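Local atomic coordinates of 2-(acetamidomethylene)succinate hydrolase (Mesorhizobium loti, PDB entry 3KXP), a protein that catalyses the last step of vitamin B6 degradation, hydrolysing (E)-2-(acetamidomethylene)succinate to succinic semialdehyde, acetate, ammonia and carbon dioxide. Residues M71-G76 with A82-L87; M88-D93 with I303-I308; T150-A153 with L158-S161; P257-R262 with T309-A314. All blocks are in the same frame, centred on the assembly; numbering follows the deposited sequence.

Contact 1: residues M71-G76 with A82-L87; sequences MLFFHG and AVFEPL
The rings of Phe73 and Phe84 meet obliquely, their planes at 48° and their centroids 5.5 Å apart. What lies over the Phe84 ring is the methylene group of Phe73: its CB sits over the face, 3.9 Å from the centroid of the Phe84 ring, a CH-pi contact displaced toward the rim. The other face of the Phe84 ring is covered by CG2 of its own neighbour Val83, so the ring is sandwiched between two aliphatic groups. At the edge, near the ring plane, comes the backbone of the other segment, with His75 N 3.3 Å from Phe84 CE1. With its CG anti to the carbonyl carbon (chi1 -62°), Phe73 swings its ring back toward the start of the strand, which brings CE2 to Leu87. Its CD2 lies 3.7 Å from Phe84 CD2, and farther out Leu87 CD2 reaches the edge of the Phe73 ring, 3.7 Å from CE2. These contacts join strand 70-74 to the 3-10 turn and helix 85-89 that follow it, within a beta-alpha-beta unit of the alpha/beta hydrolase fold. Phe74 points its side chain the opposite way, where it packs on Ile124 of helix 117-131. Beyond the strand, His75 adds its CB to the rim of Phe84 but leads its imidazole away. There ND1 donates a nearly straight hydrogen bond to Gly76 O (2.6 Å, 169°), with the acceptor in the plane of the imidazole, while NE2 is hydrogen-bonded to Gln102 N; the two bonds fix the rotation of the ring.

Contact 2: residues M88-D93 with I303-I308; sequences MIRLSD and ITLKAI
Arg90 and Leu305 cross at about a right angle where segment 88-93 meets helix 301-313, the C-terminal helix of this alpha/beta hydrolase fold. The CB of Arg90 faces both methyls about equally, 4.1 Å from Leu305 CD2 and 4.2 Å from Leu305 CD1. Beyond CB, Arg90 keeps to the CD2 branch of the leucine. CG remains beside CD2, and CD closes to 3.9 Å from Leu305 CD2. The chain is bent at chi2 (-82°), so it curls round this methyl instead of extending past it. At the guanidinium, which stands oblique to the methyl, CZ is again close to CD2; the still shorter approach of NH1 is doubtful as a real distance. The other terminal nitrogen, NH2, forms a salt bridge with Glu302, one residue before the helical segment, and this gives the charged end its polar partner on the exposed side of the contact. With CG anti to the backbone N (chi1 176°), Leu305 extends across the gap, and CD1 is the methyl that meets Leu91. Leu91 also packs on Met71 and Thr97 of the central sheet. The apolar contact between the two leucines is looser, with Leu91 CG 4.2 Å from Leu305 CD1.

Contact 3: residues T150-A153 with L158-S161; sequences TAAA and LVRS
The backbones come nearest at Ala152 and Val159, whose CA atoms are 5.7 Å apart, so the helix passes close to the start of the next strand, and a single side chain bridges the gap. That side chain is Val159, which points toward the helix and straddles the small alanine with its two branches. CG1 makes the closer approach, 3.3 Å from Ala152 CA and 3.8 Å from Ala152 CB, while CG2 lies 3.9 Å from the same CB. CG2 thus meets the alanine methyl, whereas CG1 also presses on the alanine CA. The valine chi1 is 30°, well away from a staggered value, which may reflect the close fit against the alanine backbone. This is the return leg of the beta-alpha-beta crossover of the alpha/beta hydrolase fold, made of strand 136-141, helix 143-154 and strand 159-165. The helix is the one that follows Ser142, the probable nucleophile. Ala151 has a smaller share: its carbonyl O is 4.3 Å from Val159 CG1. Val159 also touches Leu138 of the adjacent strand, and Ala152 packs on Val254, so the pair is buried from further directions. The chain turns a corner at Arg160, whose NH2 is hydrogen-bonded to the carbonyl O of Ala314 of the second subunit.

Contact 4: residues P257-R262 with T309-A314; sequences PVLIVR and TNFIDA
Leu259 CB sits squarely over the centre of the Phe311 ring, 3.5 Å from its centroid and only 6° off the ring normal, and this CH-pi contact is the tight part of the interface. All six ring carbons lie within 3.8 Å of that one CB. The backbone shares in the packing, with Leu259 N 3.5 Å from Phe311 CZ. Phe311 reaches the strand because its CG is anti to its backbone N (chi1 -171°); Leu259 runs the opposite way alongside it, bringing CD2 3.9 Å from Phe311 CB. Strand 258-263 belongs to the central sheet of the alpha/beta hydrolase fold, and helix 301-313, the last of the chain, lies against it here. Toward the start of the strand the fit is looser: Pro257 CB is 3.9 Å from Phe311 CZ and approaches the ring obliquely. On the far side of the helix, away from this ring, partly exposed Asp313 forms a salt bridge with Arg94. The dimer closes over another part of the contact, where Leu259 packs on Pro285 of the second subunit and Phe311 on Ala314 of that subunit. Nearby, Asn310 ND2 is hydrogen-bonded to Asp283 OD1 of the second subunit.

In the fold
Contacts 1 and 2 share helix 85-89 and touch directly, Leu87 CD1 lying 3.8 Å from Leu305 CD1. Contacts 2 and 4 share helix 301-313, their centres about 11 Å apart, and contact 1 reaches the same helix through Met71 CE, 3.4 Å from Ile312 CD1. Contact 3 meets contact 4 through neighbouring strands of the central sheet, with Ser161 CB 3.6 Å from Pro257 O; both also touch the second subunit. Contact 1 approaches the chloride site: the His75 side chain is about 5 Å from that of Leu143, next to Ser142, the probable nucleophile. In contact 4, Leu259 is about 11 Å (side chain to side chain) from Asp166, a probable active-site residue, which Arg262 of the same strand touches.

Contact 1: residues M71-G76 with A82-L87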
loop_
_atom_site.group_PDB
_atom_site.type_symbol
_atom_site.label_atom_id
_atom_site.label_comp_id
_atom_site.label_asym_id
_atom_site.label_seq_id
_atom_site.Cartn_x
_atom_site.Cartn_y
_atom_site.Cartn_z
HETATM N N MSE A 71 -4.967 17.123 5.452
HETATM C CA MSE A 71 -4.431 15.906 6.045
HETATM C C MSE A 71 -4.457 16.064 7.564
HETATM O O MSE A 71 -3.716 16.872 8.125
HETATM C CB MSE A 71 -3.006 15.669 5.569
HETATM C CG MSE A 71 -2.480 14.302 5.929
HETATM SE SE MSE A 71 -0.747 13.969 5.139
HETATM C CE MSE A 71 -1.315 13.558 3.334
ATOM N N LEU A 72 -5.313 15.286 8.223
ATOM C CA LEU A 72 -5.466 15.356 9.676
ATOM C C LEU A 72 -4.707 14.259 10.422
ATOM O O LEU A 72 -4.696 13.105 9.992
ATOM C CB LEU A 72 -6.954 15.290 10.032
ATOM C CG LEU A 72 -7.808 16.356 9.339
ATOM C CD1 LEU A 72 -9.278 16.134 9.640
ATOM C CD2 LEU A 72 -7.366 17.740 9.802
ATOM N N PHE A 73 -4.084 14.620 11.544
ATOM C CA PHE A 73 -3.323 13.664 12.339
ATOM C C PHE A 73 -3.919 13.466 13.739
ATOM O O PHE A 73 -4.149 14.434 14.465
ATOM C CB PHE A 73 -1.877 14.128 12.477
ATOM C CG PHE A 73 -1.133 14.242 11.173
ATOM C CD1 PHE A 73 -1.423 15.262 10.272
ATOM C CD2 PHE A 73 -0.091 13.376 10.880
ATOM C CE1 PHE A 73 -0.674 15.422 9.101
ATOM C CE2 PHE A 73 0.664 13.528 9.707
ATOM C CZ PHE A 73 0.371 14.551 8.823
ATOM N N PHE A 74 -4.141 12.210 14.123
ATOM C CA PHE A 74 -4.719 11.886 15.423
ATOM C C PHE A 74 -3.821 10.986 16.282
ATOM O O PHE A 74 -3.534 9.842 15.919
ATOM C CB PHE A 74 -6.082 11.227 15.225
ATOM C CG PHE A 74 -7.007 12.020 14.356
ATOM C CD1 PHE A 74 -6.883 11.986 12.969
ATOM C CD2 PHE A 74 -7.992 12.827 14.920
ATOM C CE1 PHE A 74 -7.725 12.741 12.154
ATOM C CE2 PHE A 74 -8.840 13.587 14.114
ATOM C CZ PHE A 74 -8.707 13.543 12.728
ATOM N N HIS A 75 -3.415 11.515 17.433
ATOM C CA HIS A 75 -2.528 10.847 18.393
ATOM C C HIS A 75 -3.111 9.622 19.118
ATOM O O HIS A 75 -4.300 9.320 19.009
ATOM C CB HIS A 75 -2.099 11.878 19.440
ATOM C CG HIS A 75 -3.240 12.390 20.261
ATOM N ND1 HIS A 75 -3.817 11.649 21.270
ATOM C CD2 HIS A 75 -3.989 13.513 20.147
ATOM C CE1 HIS A 75 -4.876 12.288 21.737
ATOM N NE2 HIS A 75 -5.003 13.421 21.072
ATOM N N GLY A 76 -2.263 8.933 19.881
ATOM C CA GLY A 76 -2.708 7.774 20.641
ATOM C C GLY A 76 -3.215 8.188 22.020
ATOM O O GLY A 76 -3.143 9.371 22.371
ATOM N N ALA A 82 1.017 17.543 19.467
ATOM C CA ALA A 82 2.407 17.936 19.225
ATOM C C ALA A 82 3.359 16.856 18.711
ATOM O O ALA A 82 4.310 17.165 17.994
ATOM C CB ALA A 82 2.994 18.568 20.482
ATOM N N VAL A 83 3.122 15.599 19.068
ATOM C CA VAL A 83 4.012 14.532 18.633
ATOM C C VAL A 83 4.111 14.425 17.111
ATOM O O VAL A 83 5.023 13.782 16.590
ATOM C CB VAL A 83 3.569 13.163 19.198
ATOM C CG1 VAL A 83 3.396 13.264 20.710
ATOM C CG2 VAL A 83 2.270 12.706 18.529
ATOM N N PHE A 84 3.191 15.064 16.395
ATOM C CA PHE A 84 3.208 14.997 14.938
ATOM C C PHE A 84 3.925 16.134 14.216
ATOM O O PHE A 84 4.130 16.056 13.004
ATOM C CB PHE A 84 1.779 14.904 14.389
ATOM C CG PHE A 84 1.089 13.610 14.708
ATOM C CD1 PHE A 84 0.066 13.565 15.652
ATOM C CD2 PHE A 84 1.464 12.432 14.066
ATOM C CE1 PHE A 84 -0.577 12.360 15.954
ATOM C CE2 PHE A 84 0.832 11.229 14.360
ATOM C CZ PHE A 84 -0.192 11.192 15.306
ATOM N N GLU A 85 4.317 17.182 14.933
ATOM C CA GLU A 85 4.970 18.302 14.260
ATOM C C GLU A 85 6.177 17.899 13.407
ATOM O O GLU A 85 6.313 18.360 12.281
ATOM C CB GLU A 85 5.367 19.404 15.263
ATOM C CG GLU A 85 4.184 19.971 16.055
ATOM C CD GLU A 85 4.420 21.380 16.612
ATOM O OE1 GLU A 85 5.584 21.746 16.879
ATOM O OE2 GLU A 85 3.424 22.115 16.799
ATOM N N PRO A 86 7.056 17.024 13.919
ATOM C CA PRO A 86 8.217 16.635 13.106
ATOM C C PRO A 86 7.815 16.018 11.762
ATOM O O PRO A 86 8.456 16.254 10.737
ATOM C CB PRO A 86 8.945 15.624 13.995
ATOM C CG PRO A 86 8.532 16.017 15.384
ATOM C CD PRO A 86 7.071 16.336 15.220
ATOM N N LEU A 87 6.753 15.221 11.779
ATOM C CA LEU A 87 6.275 14.570 10.571
ATOM C C LEU A 87 5.541 15.532 9.634
ATOM O O LEU A 87 5.657 15.428 8.408
ATOM C CB LEU A 87 5.351 13.407 10.939
ATOM C CG LEU A 87 4.688 12.709 9.750
ATOM C CD1 LEU A 87 5.772 12.182 8.812
ATOM C CD2 LEU A 87 3.778 11.587 10.236
#

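Contact 2: residues M88-D93 with I303-I308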
loop_
_atom_site.group_PDB
_atom_site.type_symbol
_atom_site.label_atom_id
_atom_site.label_comp_id
_atom_site.label_asym_id
_atom_site.label_seq_id
_atom_site.Cartn_x
_atom_site.Cartn_y
_atom_site.Cartn_z
HETATM N N MSE A 88 4.796 16.470 10.213
HETATM C CA MSE A 88 4.019 17.436 9.440
HETATM C C MSE A 88 4.853 18.438 8.663
HETATM O O MSE A 88 4.534 18.765 7.521
HETATM C CB MSE A 88 3.077 18.205 10.357
HETATM C CG MSE A 88 2.219 17.327 11.222
HETATM SE SE MSE A 88 1.075 18.388 12.328
HETATM C CE MSE A 88 -0.527 18.232 11.282
ATOM N N ILE A 89 5.908 18.944 9.289
ATOM C CA ILE A 89 6.762 19.913 8.626
ATOM C C ILE A 89 7.198 19.355 7.275
ATOM O O ILE A 89 7.366 20.099 6.313
ATOM C CB ILE A 89 8.008 20.237 9.475
ATOM C CG1 ILE A 89 7.588 20.949 10.760
ATOM C CG2 ILE A 89 8.958 21.121 8.691
ATOM C CD1 ILE A 89 8.746 21.363 11.650
ATOM N N ARG A 90 7.349 18.033 7.219
ATOM C CA ARG A 90 7.777 17.325 6.013
ATOM C C ARG A 90 6.721 17.243 4.915
ATOM O O ARG A 90 7.047 16.977 3.761
ATOM C CB ARG A 90 8.202 15.901 6.376
ATOM C CG ARG A 90 9.506 15.786 7.144
ATOM C CD ARG A 90 10.694 15.833 6.202
ATOM N NE ARG A 90 11.921 15.409 6.865
ATOM C CZ ARG A 90 12.079 14.233 7.465
ATOM N NH1 ARG A 90 11.088 13.355 7.491
ATOM N NH2 ARG A 90 13.234 13.933 8.042
ATOM N N LEU A 91 5.461 17.460 5.267
ATOM C CA LEU A 91 4.391 17.368 4.281
ATOM C C LEU A 91 3.634 18.672 4.091
ATOM O O LEU A 91 2.708 18.737 3.280
ATOM C CB LEU A 91 3.406 16.266 4.695
ATOM C CG LEU A 91 3.949 14.834 4.738
ATOM C CD1 LEU A 91 3.062 13.955 5.613
ATOM C CD2 LEU A 91 4.040 14.288 3.331
ATOM N N SER A 92 4.040 19.702 4.833
ATOM C CA SER A 92 3.402 21.022 4.806
ATOM C C SER A 92 3.407 21.771 3.480
ATOM O O SER A 92 2.458 22.494 3.168
ATOM C CB SER A 92 4.022 21.920 5.875
ATOM O OG SER A 92 3.656 21.481 7.168
ATOM N N ASP A 93 4.476 21.614 2.708
ATOM C CA ASP A 93 4.567 22.288 1.426
ATOM C C ASP A 93 3.554 21.785 0.398
ATOM O O ASP A 93 3.239 22.497 -0.551
ATOM C CB ASP A 93 5.989 22.162 0.867
ATOM C CG ASP A 93 6.662 20.852 1.254
ATOM O OD1 ASP A 93 6.153 19.768 0.891
ATOM O OD2 ASP A 93 7.715 20.913 1.928
ATOM N N ILE A 303 11.134 5.877 7.789
ATOM C CA ILE A 303 10.374 4.817 7.137
ATOM C C ILE A 303 8.874 5.125 7.151
ATOM O O ILE A 303 8.165 4.828 6.190
ATOM C CB ILE A 303 10.638 3.465 7.814
ATOM C CG1 ILE A 303 12.141 3.169 7.792
ATOM C CG2 ILE A 303 9.877 2.357 7.091
ATOM C CD1 ILE A 303 12.524 1.920 8.577
ATOM N N THR A 304 8.406 5.741 8.235
ATOM C CA THR A 304 6.999 6.106 8.374
ATOM C C THR A 304 6.649 7.114 7.284
ATOM O O THR A 304 5.624 6.996 6.601
ATOM C CB THR A 304 6.715 6.753 9.758
ATOM O OG1 THR A 304 6.962 5.799 10.800
ATOM C CG2 THR A 304 5.274 7.220 9.844
ATOM N N LEU A 305 7.510 8.111 7.128
ATOM C CA LEU A 305 7.299 9.146 6.125
ATOM C C LEU A 305 7.245 8.544 4.724
ATOM O O LEU A 305 6.304 8.797 3.974
ATOM C CB LEU A 305 8.419 10.183 6.195
ATOM C CG LEU A 305 8.374 11.270 5.123
ATOM C CD1 LEU A 305 7.064 12.048 5.228
ATOM C CD2 LEU A 305 9.579 12.185 5.287
ATOM N N LYS A 306 8.253 7.748 4.379
ATOM C CA LYS A 306 8.316 7.116 3.063
ATOM C C LYS A 306 7.088 6.236 2.778
ATOM O O LYS A 306 6.606 6.160 1.650
ATOM C CB LYS A 306 9.588 6.277 2.946
ATOM C CG LYS A 306 10.530 6.718 1.841
ATOM C CD LYS A 306 9.846 6.718 0.476
ATOM C CE LYS A 306 10.815 7.082 -0.642
ATOM N NZ LYS A 306 10.160 7.065 -1.985
ATOM N N ALA A 307 6.592 5.568 3.811
ATOM C CA ALA A 307 5.433 4.704 3.669
ATOM C C ALA A 307 4.209 5.543 3.358
ATOM O O ALA A 307 3.348 5.130 2.586
ATOM C CB ALA A 307 5.214 3.918 4.939
ATOM N N ILE A 308 4.125 6.723 3.963
ATOM C CA ILE A 308 2.986 7.605 3.722
ATOM C C ILE A 308 3.052 8.217 2.319
ATOM O O ILE A 308 2.043 8.283 1.614
ATOM C CB ILE A 308 2.919 8.732 4.767
ATOM C CG1 ILE A 308 2.592 8.139 6.139
ATOM C CG2 ILE A 308 1.869 9.753 4.362
ATOM C CD1 ILE A 308 2.632 9.136 7.271
#

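Contact 3: residues T150-A153 with L158-S161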
loop_
_atom_site.group_PDB
_atom_site.type_symbol
_atom_site.label_atom_id
_atom_site.label_comp_id
_atom_site.label_asym_id
_atom_site.label_seq_id
_atom_site.Cartn_x
_atom_site.Cartn_y
_atom_site.Cartn_z
ATOM N N THR A 150 -12.803 4.079 11.759
ATOM C CA THR A 150 -14.226 4.085 12.105
ATOM C C THR A 150 -14.892 5.254 11.365
ATOM O O THR A 150 -15.969 5.111 10.793
ATOM C CB THR A 150 -14.441 4.261 13.624
ATOM O OG1 THR A 150 -13.823 3.174 14.323
ATOM C CG2 THR A 150 -15.931 4.276 13.960
ATOM N N ALA A 151 -14.222 6.401 11.359
ATOM C CA ALA A 151 -14.731 7.591 10.690
ATOM C C ALA A 151 -14.884 7.369 9.185
ATOM O O ALA A 151 -15.921 7.691 8.604
ATOM C CB ALA A 151 -13.798 8.774 10.952
ATOM N N ALA A 152 -13.842 6.830 8.564
ATOM C CA ALA A 152 -13.838 6.567 7.129
ATOM C C ALA A 152 -14.969 5.631 6.703
ATOM O O ALA A 152 -15.571 5.804 5.643
ATOM C CB ALA A 152 -12.494 5.974 6.720
ATOM N N ALA A 153 -15.249 4.637 7.533
ATOM C CA ALA A 153 -16.296 3.674 7.235
ATOM C C ALA A 153 -17.688 4.269 7.433
ATOM O O ALA A 153 -18.651 3.835 6.800
ATOM C CB ALA A 153 -16.126 2.437 8.116
ATOM N N LEU A 158 -16.417 12.203 3.468
ATOM C CA LEU A 158 -15.569 13.154 4.173
ATOM C C LEU A 158 -14.085 12.775 4.203
ATOM O O LEU A 158 -13.225 13.622 4.456
ATOM C CB LEU A 158 -16.086 13.335 5.606
ATOM C CG LEU A 158 -17.524 13.847 5.707
ATOM C CD1 LEU A 158 -17.953 13.939 7.170
ATOM C CD2 LEU A 158 -17.615 15.212 5.025
ATOM N N VAL A 159 -13.779 11.509 3.941
ATOM C CA VAL A 159 -12.394 11.069 3.989
ATOM C C VAL A 159 -11.876 10.401 2.724
ATOM O O VAL A 159 -12.477 9.474 2.175
ATOM C CB VAL A 159 -12.156 10.161 5.231
ATOM C CG1 VAL A 159 -13.425 9.428 5.578
ATOM C CG2 VAL A 159 -11.015 9.184 4.977
ATOM N N ARG A 160 -10.736 10.908 2.279
ATOM C CA ARG A 160 -10.054 10.444 1.082
ATOM C C ARG A 160 -9.327 9.114 1.292
ATOM O O ARG A 160 -9.438 8.198 0.477
ATOM C CB ARG A 160 -9.066 11.528 0.643
ATOM C CG ARG A 160 -8.093 11.125 -0.441
ATOM C CD ARG A 160 -7.214 12.315 -0.816
ATOM N NE ARG A 160 -5.922 11.884 -1.342
ATOM C CZ ARG A 160 -4.986 12.703 -1.809
ATOM N NH1 ARG A 160 -5.188 14.016 -1.825
ATOM N NH2 ARG A 160 -3.842 12.201 -2.256
ATOM N N SER A 161 -8.590 9.016 2.394
ATOM C CA SER A 161 -7.830 7.816 2.698
ATOM C C SER A 161 -7.330 7.840 4.133
ATOM O O SER A 161 -7.265 8.896 4.767
ATOM C CB SER A 161 -6.639 7.701 1.752
ATOM O OG SER A 161 -5.870 8.887 1.782
#

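Contact 4: residues P257-R262 with T309-A314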
loop_
_atom_site.group_PDB
_atom_site.type_symbol
_atom_site.label_atom_id
_atom_site.label_comp_id
_atom_site.label_asym_id
_atom_site.label_seq_id
_atom_site.Cartn_x
_atom_site.Cartn_y
_atom_site.Cartn_z
ATOM N N PRO A 257 -9.510 3.929 0.690
ATOM C CA PRO A 257 -8.158 3.372 0.847
ATOM C C PRO A 257 -7.630 3.450 2.277
ATOM O O PRO A 257 -7.726 4.491 2.928
ATOM C CB PRO A 257 -7.320 4.222 -0.107
ATOM C CG PRO A 257 -8.313 4.613 -1.167
ATOM C CD PRO A 257 -9.526 4.971 -0.350
ATOM N N VAL A 258 -7.072 2.343 2.755
ATOM C CA VAL A 258 -6.502 2.289 4.093
ATOM C C VAL A 258 -5.161 1.562 4.085
ATOM O O VAL A 258 -5.068 0.407 3.673
ATOM C CB VAL A 258 -7.447 1.573 5.077
ATOM C CG1 VAL A 258 -6.787 1.457 6.459
ATOM C CG2 VAL A 258 -8.761 2.340 5.173
ATOM N N LEU A 259 -4.115 2.254 4.518
ATOM C CA LEU A 259 -2.793 1.663 4.593
ATOM C C LEU A 259 -2.613 1.196 6.036
ATOM O O LEU A 259 -2.780 1.978 6.969
ATOM C CB LEU A 259 -1.725 2.695 4.254
ATOM C CG LEU A 259 -0.276 2.239 4.467
ATOM C CD1 LEU A 259 0.127 1.250 3.370
ATOM C CD2 LEU A 259 0.652 3.456 4.433
ATOM N N ILE A 260 -2.291 -0.076 6.224
ATOM C CA ILE A 260 -2.097 -0.597 7.570
ATOM C C ILE A 260 -0.610 -0.599 7.891
ATOM O O ILE A 260 0.193 -1.182 7.156
ATOM C CB ILE A 260 -2.625 -2.034 7.707
ATOM C CG1 ILE A 260 -4.110 -2.088 7.348
ATOM C CG2 ILE A 260 -2.422 -2.521 9.129
ATOM C CD1 ILE A 260 -4.675 -3.501 7.303
ATOM N N VAL A 261 -0.241 0.068 8.978
ATOM C CA VAL A 261 1.153 0.116 9.384
ATOM C C VAL A 261 1.291 -0.527 10.749
ATOM O O VAL A 261 0.564 -0.174 11.680
ATOM C CB VAL A 261 1.674 1.566 9.461
ATOM C CG1 VAL A 261 3.096 1.575 9.985
ATOM C CG2 VAL A 261 1.628 2.207 8.080
ATOM N N ARG A 262 2.196 -1.497 10.860
ATOM C CA ARG A 262 2.429 -2.161 12.138
ATOM C C ARG A 262 3.902 -2.100 12.474
ATOM O O ARG A 262 4.752 -2.102 11.584
ATOM C CB ARG A 262 2.022 -3.643 12.115
ATOM C CG ARG A 262 2.161 -4.295 13.500
ATOM C CD ARG A 262 2.019 -5.805 13.513
ATOM N NE ARG A 262 3.313 -6.442 13.304
ATOM C CZ ARG A 262 4.048 -7.019 14.250
ATOM N NH1 ARG A 262 3.634 -7.069 15.510
ATOM N NH2 ARG A 262 5.219 -7.536 13.925
ATOM N N THR A 309 4.238 8.648 1.909
ATOM C CA THR A 309 4.388 9.241 0.588
ATOM C C THR A 309 4.212 8.181 -0.494
ATOM O O THR A 309 3.718 8.483 -1.570
ATOM C CB THR A 309 5.756 9.953 0.423
ATOM O OG1 THR A 309 6.822 9.032 0.681
ATOM C CG2 THR A 309 5.866 11.124 1.399
ATOM N N ASN A 310 4.595 6.938 -0.222
ATOM C CA ASN A 310 4.408 5.890 -1.229
ATOM C C ASN A 310 2.910 5.661 -1.415
ATOM O O ASN A 310 2.429 5.446 -2.528
ATOM C CB ASN A 310 5.056 4.569 -0.799
ATOM C CG ASN A 310 6.566 4.568 -0.968
ATOM O OD1 ASN A 310 7.108 5.238 -1.854
ATOM N ND2 ASN A 310 7.253 3.793 -0.131
ATOM N N PHE A 311 2.185 5.732 -0.302
ATOM C CA PHE A 311 0.742 5.517 -0.275
ATOM C C PHE A 311 -0.061 6.563 -1.034
ATOM O O PHE A 311 -0.699 6.254 -2.037
ATOM C CB PHE A 311 0.255 5.482 1.176
ATOM C CG PHE A 311 -1.180 5.059 1.330
ATOM C CD1 PHE A 311 -2.021 5.730 2.210
ATOM C CD2 PHE A 311 -1.678 3.965 0.627
ATOM C CE1 PHE A 311 -3.340 5.318 2.391
ATOM C CE2 PHE A 311 -2.991 3.541 0.797
ATOM C CZ PHE A 311 -3.829 4.216 1.682
ATOM N N ILE A 312 -0.023 7.801 -0.553
ATOM C CA ILE A 312 -0.785 8.886 -1.164
ATOM C C ILE A 312 -0.305 9.393 -2.533
ATOM O O ILE A 312 -1.099 9.954 -3.291
ATOM C CB ILE A 312 -0.886 10.085 -0.188
ATOM C CG1 ILE A 312 0.515 10.562 0.192
ATOM C CG2 ILE A 312 -1.651 9.668 1.072
ATOM C CD1 ILE A 312 0.537 11.720 1.150
ATOM N N ASP A 313 0.970 9.190 -2.860
ATOM C CA ASP A 313 1.499 9.660 -4.138
ATOM C C ASP A 313 1.401 8.668 -5.297
ATOM O O ASP A 313 1.616 9.044 -6.448
ATOM C CB ASP A 313 2.964 10.091 -3.998
ATOM C CG ASP A 313 3.132 11.329 -3.137
ATOM O OD1 ASP A 313 2.148 12.086 -2.986
ATOM O OD2 ASP A 313 4.256 11.547 -2.626
ATOM N N ALA A 314 1.087 7.413 -4.996
ATOM C CA ALA A 314 0.981 6.376 -6.029
ATOM C C ALA A 314 0.133 6.800 -7.235
ATOM O O ALA A 314 -1.010 7.245 -7.089
ATOM C CB ALA A 314 0.416 5.092 -5.416
#